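Local coordinates for protein xyloglucanase (Paenibacillus pabuli, PDB 2JEP) that probably hydrolyses the beta-1,4-glucan backbone of xyloglucan in plant cell walls, as a family 5 glycoside hydrolase, at residues Asn181-Asn192 with Trp227-Tyr238. Residues are numbered along the deposited sequence; the frame is centred on the assembly and turned at random. Where two conformers were deposited one is given.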
loop_
_atom_site.group_PDB
_atom_site.type_symbol
_atom_site.label_atom_id
_atom_site.label_comp_id
_atom_site.label_asym_id
_atom_site.label_seq_id
_atom_site.Cartn_x
_atom_site.Cartn_y
_atom_site.Cartn_z
ATOM N N ASN A 181 1.524 0.299 -7.335
ATOM C CA ASN A 181 0.700 -0.450 -6.403
ATOM C C ASN A 181 0.817 -1.950 -6.656
ATOM O O ASN A 181 1.838 -2.551 -6.280
ATOM C CB ASN A 181 -0.742 0.106 -6.437
ATOM C CG ASN A 181 -1.684 -0.626 -5.517
ATOM O OD1 ASN A 181 -1.318 -0.893 -4.369
ATOM N ND2 ASN A 181 -2.888 -0.957 -6.005
ATOM N N GLU A 182 -0.190 -2.536 -7.292
ATOM C CA GLU A 182 -0.253 -3.967 -7.586
ATOM C C GLU A 182 -0.142 -4.132 -9.093
ATOM O O GLU A 182 -1.082 -3.848 -9.837
ATOM C CB GLU A 182 -1.574 -4.565 -7.096
ATOM C CG GLU A 182 -1.738 -4.461 -5.600
ATOM C CD GLU A 182 -3.076 -4.975 -5.077
ATOM O OE1 GLU A 182 -4.027 -5.176 -5.881
ATOM O OE2 GLU A 182 -3.180 -5.168 -3.834
ATOM N N VAL A 183 1.058 -4.511 -9.521
ATOM C CA VAL A 183 1.458 -4.485 -10.939
ATOM C C VAL A 183 1.718 -5.911 -11.403
ATOM O O VAL A 183 2.568 -6.628 -10.869
ATOM C CB VAL A 183 2.669 -3.547 -11.107
ATOM C CG1 VAL A 183 3.343 -3.662 -12.472
ATOM C CG2 VAL A 183 2.209 -2.093 -10.861
ATOM N N PHE A 184 0.904 -6.338 -12.367
ATOM C CA PHE A 184 1.001 -7.637 -12.990
ATOM C C PHE A 184 0.207 -7.595 -14.298
ATOM O O PHE A 184 -0.194 -6.509 -14.734
ATOM C CB PHE A 184 0.572 -8.797 -12.048
ATOM C CG PHE A 184 -0.919 -8.929 -11.768
ATOM C CD1 PHE A 184 -1.751 -7.846 -11.497
ATOM C CD2 PHE A 184 -1.453 -10.212 -11.669
ATOM C CE1 PHE A 184 -3.127 -8.059 -11.210
ATOM C CE2 PHE A 184 -2.791 -10.408 -11.361
ATOM C CZ PHE A 184 -3.623 -9.331 -11.145
ATOM N N ASP A 185 0.036 -8.764 -14.928
ATOM C CA ASP A 185 -0.634 -8.878 -16.209
ATOM C C ASP A 185 -2.069 -9.372 -16.064
ATOM O O ASP A 185 -2.714 -9.608 -17.099
ATOM C CB ASP A 185 0.137 -9.793 -17.179
ATOM C CG ASP A 185 0.269 -11.223 -16.668
ATOM O OD1 ASP A 185 -0.179 -11.480 -15.535
ATOM O OD2 ASP A 185 0.838 -12.052 -17.438
ATOM N N GLY A 186 -2.564 -9.555 -14.837
ATOM C CA GLY A 186 -3.899 -10.153 -14.629
ATOM C C GLY A 186 -3.962 -11.618 -14.235
ATOM O O GLY A 186 -5.043 -12.108 -13.820
ATOM N N ASN A 187 -2.859 -12.337 -14.403
ATOM C CA ASN A 187 -2.781 -13.776 -14.192
ATOM C C ASN A 187 -2.210 -14.032 -12.805
ATOM O O ASN A 187 -1.197 -13.450 -12.439
ATOM C CB ASN A 187 -1.846 -14.336 -15.294
ATOM C CG ASN A 187 -1.464 -15.817 -15.127
ATOM O OD1 ASN A 187 -1.776 -16.480 -14.137
ATOM N ND2 ASN A 187 -0.719 -16.316 -16.119
ATOM N N TYR A 188 -2.875 -14.903 -12.040
ATOM C CA TYR A 188 -2.487 -15.183 -10.643
ATOM C C TYR A 188 -1.488 -16.301 -10.483
ATOM O O TYR A 188 -1.084 -16.610 -9.325
ATOM C CB TYR A 188 -3.728 -15.492 -9.816
ATOM C CG TYR A 188 -4.491 -14.245 -9.591
ATOM C CD1 TYR A 188 -5.470 -13.834 -10.483
ATOM C CD2 TYR A 188 -4.212 -13.442 -8.494
ATOM C CE1 TYR A 188 -6.166 -12.662 -10.270
ATOM C CE2 TYR A 188 -4.882 -12.289 -8.286
ATOM C CZ TYR A 188 -5.847 -11.890 -9.171
ATOM O OH TYR A 188 -6.542 -10.741 -8.972
ATOM N N GLY A 189 -1.091 -16.889 -11.612
ATOM C CA GLY A 189 -0.077 -17.917 -11.637
ATOM C C GLY A 189 1.295 -17.305 -11.770
ATOM O O GLY A 189 1.498 -16.116 -11.542
ATOM N N ASN A 190 2.263 -18.134 -12.089
ATOM C CA ASN A 190 3.654 -17.743 -12.029
ATOM C C ASN A 190 3.877 -16.588 -13.007
ATOM O O ASN A 190 3.371 -16.592 -14.140
ATOM C CB ASN A 190 4.595 -18.904 -12.356
ATOM C CG ASN A 190 4.586 -20.011 -11.292
ATOM O OD1 ASN A 190 3.957 -19.892 -10.248
ATOM N ND2 ASN A 190 5.314 -21.090 -11.570
ATOM N N PRO A 191 4.641 -15.590 -12.581
ATOM C CA PRO A 191 4.897 -14.427 -13.425
ATOM C C PRO A 191 5.704 -14.715 -14.672
ATOM O O PRO A 191 6.721 -15.411 -14.653
ATOM C CB PRO A 191 5.715 -13.505 -12.537
ATOM C CG PRO A 191 5.907 -14.188 -11.291
ATOM C CD PRO A 191 5.231 -15.455 -11.248
ATOM N N ASN A 192 5.269 -14.100 -15.756
ATOM C CA ASN A 192 6.045 -14.076 -16.983
ATOM C C ASN A 192 7.366 -13.327 -16.724
ATOM O O ASN A 192 7.337 -12.192 -16.265
ATOM C CB ASN A 192 5.152 -13.375 -18.025
ATOM C CG ASN A 192 5.806 -13.167 -19.361
ATOM O OD1 ASN A 192 6.908 -12.641 -19.443
ATOM N ND2 ASN A 192 5.083 -13.517 -20.444
ATOM N N TRP A 227 5.965 -8.481 -7.931
ATOM C CA TRP A 227 4.834 -8.853 -8.767
ATOM C C TRP A 227 3.535 -8.955 -7.972
ATOM O O TRP A 227 3.420 -9.785 -7.064
ATOM C CB TRP A 227 5.134 -10.208 -9.407
ATOM C CG TRP A 227 4.146 -10.674 -10.412
ATOM C CD1 TRP A 227 3.097 -11.519 -10.218
ATOM C CD2 TRP A 227 4.172 -10.384 -11.812
ATOM N NE1 TRP A 227 2.465 -11.767 -11.404
ATOM C CE2 TRP A 227 3.096 -11.076 -12.404
ATOM C CE3 TRP A 227 5.003 -9.601 -12.628
ATOM C CZ2 TRP A 227 2.829 -11.023 -13.763
ATOM C CZ3 TRP A 227 4.742 -9.548 -13.972
ATOM C CH2 TRP A 227 3.661 -10.251 -14.534
ATOM N N ASN A 228 2.564 -8.119 -8.338
ATOM C CA ASN A 228 1.224 -8.154 -7.734
ATOM C C ASN A 228 1.249 -8.069 -6.215
ATOM O O ASN A 228 0.333 -8.565 -5.567
ATOM C CB ASN A 228 0.413 -9.371 -8.162
ATOM C CG ASN A 228 -1.061 -9.137 -8.006
ATOM O OD1 ASN A 228 -1.530 -7.982 -8.066
ATOM N ND2 ASN A 228 -1.811 -10.219 -7.845
ATOM N N THR A 229 2.253 -7.409 -5.655
ATOM C CA THR A 229 2.436 -7.305 -4.199
ATOM C C THR A 229 2.353 -8.676 -3.500
ATOM O O THR A 229 2.002 -8.771 -2.329
ATOM C CB THR A 229 1.534 -6.258 -3.528
ATOM O OG1 THR A 229 0.163 -6.586 -3.702
ATOM C CG2 THR A 229 1.821 -4.855 -4.049
ATOM N N ASN A 230 2.731 -9.724 -4.234
ATOM C CA ASN A 230 2.589 -11.095 -3.743
ATOM C C ASN A 230 3.884 -11.547 -3.065
ATOM O O ASN A 230 4.951 -11.576 -3.706
ATOM C CB ASN A 230 2.264 -11.991 -4.942
ATOM C CG ASN A 230 2.078 -13.431 -4.586
ATOM O OD1 ASN A 230 3.010 -14.139 -4.302
ATOM N ND2 ASN A 230 0.847 -13.872 -4.643
ATOM N N ILE A 231 3.786 -11.959 -1.802
ATOM C CA ILE A 231 4.985 -12.379 -1.063
ATOM C C ILE A 231 5.763 -13.490 -1.778
ATOM O O ILE A 231 6.956 -13.356 -2.027
ATOM C CB ILE A 231 4.623 -12.791 0.381
ATOM C CG1 ILE A 231 4.273 -11.530 1.206
ATOM C CG2 ILE A 231 5.767 -13.566 1.037
ATOM C CD1 ILE A 231 3.710 -11.808 2.612
ATOM N N ASP A 232 5.085 -14.569 -2.127
ATOM C CA ASP A 232 5.792 -15.705 -2.735
ATOM C C ASP A 232 6.493 -15.304 -4.024
ATOM O O ASP A 232 7.625 -15.731 -4.290
ATOM C CB ASP A 232 4.826 -16.811 -3.066
ATOM C CG ASP A 232 4.376 -17.609 -1.844
ATOM O OD1 ASP A 232 4.930 -17.440 -0.746
ATOM O OD2 ASP A 232 3.469 -18.438 -2.050
ATOM N N TYR A 233 5.839 -14.488 -4.834
ATOM C CA TYR A 233 6.435 -14.099 -6.116
ATOM C C TYR A 233 7.503 -13.009 -5.994
ATOM O O TYR A 233 8.194 -12.732 -6.970
ATOM C CB TYR A 233 5.358 -13.677 -7.128
ATOM C CG TYR A 233 4.422 -14.791 -7.561
ATOM C CD1 TYR A 233 4.900 -16.079 -7.780
ATOM C CD2 TYR A 233 3.072 -14.566 -7.746
ATOM C CE1 TYR A 233 4.063 -17.090 -8.189
ATOM C CE2 TYR A 233 2.225 -15.582 -8.158
ATOM C CZ TYR A 233 2.733 -16.836 -8.366
ATOM O OH TYR A 233 1.886 -17.866 -8.779
ATOM N N THR A 234 7.618 -12.404 -4.819
ATOM C CA THR A 234 8.637 -11.418 -4.507
ATOM C C THR A 234 9.858 -12.055 -3.842
ATOM O O THR A 234 10.993 -11.682 -4.140
ATOM C CB THR A 234 8.046 -10.285 -3.645
ATOM O OG1 THR A 234 6.885 -9.763 -4.301
ATOM C CG2 THR A 234 9.037 -9.183 -3.416
ATOM N N VAL A 235 9.629 -13.008 -2.940
ATOM C CA VAL A 235 10.761 -13.638 -2.254
ATOM C C VAL A 235 11.331 -14.832 -3.008
ATOM O O VAL A 235 12.511 -15.137 -2.848
ATOM C CB VAL A 235 10.444 -14.065 -0.794
ATOM C CG1 VAL A 235 9.977 -12.853 0.013
ATOM C CG2 VAL A 235 9.437 -15.242 -0.748
ATOM N N GLY A 236 10.527 -15.499 -3.810
ATOM C CA GLY A 236 11.003 -16.675 -4.522
ATOM C C GLY A 236 11.789 -16.342 -5.768
ATOM O O GLY A 236 12.019 -15.182 -6.095
ATOM N N ASN A 237 12.215 -17.386 -6.477
ATOM C CA ASN A 237 13.085 -17.200 -7.639
ATOM C C ASN A 237 12.278 -17.033 -8.912
ATOM O O ASN A 237 12.282 -17.893 -9.797
ATOM C CB ASN A 237 14.061 -18.383 -7.755
ATOM C CG ASN A 237 15.108 -18.155 -8.813
ATOM O OD1 ASN A 237 15.388 -17.009 -9.188
ATOM N ND2 ASN A 237 15.695 -19.234 -9.304
ATOM N N TYR A 238 11.560 -15.915 -9.010
ATOM C CA TYR A 238 10.637 -15.649 -10.104
ATOM C C TYR A 238 11.012 -14.460 -10.954
ATOM O O TYR A 238 10.364 -14.206 -11.981
ATOM C CB TYR A 238 9.215 -15.419 -9.566
ATOM C CG TYR A 238 8.617 -16.651 -8.912
ATOM C CD1 TYR A 238 8.031 -17.649 -9.683
ATOM C CD2 TYR A 238 8.654 -16.815 -7.531
ATOM C CE1 TYR A 238 7.469 -18.781 -9.083
ATOM C CE2 TYR A 238 8.079 -17.935 -6.921
ATOM C CZ TYR A 238 7.499 -18.920 -7.703
ATOM O OH TYR A 238 6.935 -20.015 -7.065
HETATM O O HOH W 1 3.016 -4.789 -7.548
HETATM O O HOH W 2 -4.093 -7.097 -7.944
HETATM O O HOH W 3 1.333 -14.064 -13.464
HETATM O O HOH W 4 0.549 -13.654 -10.359
HETATM O O HOH W 5 9.027 -16.037 -13.420
#
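Glu-182 runs its CG to 3.4 Å from Thr-229 OG1, while its carboxylate is held by Tyr-135 and His-264; the pair Asn-181/Glu-182, following strand 175-178, is consistent with the Asn-Glu position where family 5 enzymes carry their acid/base glutamate. One water joins Glu-182 OE1 to Asn-228 OD1. Val-183 O accepts from Asn-228 N at 2.9 Å. At Phe-184 the ring stacks on the Asn-228 amide, planes 10° apart, and Phe-184 CB sits over one face of the Trp-227 indole, 3.4 Å from Trp-227 CE2. Strands 175-178 and 222-225 are neighbours in the eight-stranded TIM barrel; 181-192 is the loop after the first, and 227-238, with its short helix 231-235, follows the second. Asp-185 OD1 meets the indole edge 3.5 Å from Trp-227 CZ2. Asn-190 turns its amide 80° from the Tyr-233 ring, Asn-190 OD1 3.2 Å from Tyr-233 OH. With chi1 at -174°, which sets Trp-227 CG opposite its own backbone N, the indole enters between Phe-184 and Pro-191, and Pro-191 CB lies 3.6 Å from Trp-227 CD2 on the opposite face. Were Trp-227 replaced by an alanine, Phe-184 CB and Pro-191 CB would probably face each other across a gap. Pro-191 CD lies over one face of the Tyr-233 ring, toward its rim, 3.5 Å from Tyr-233 CD1.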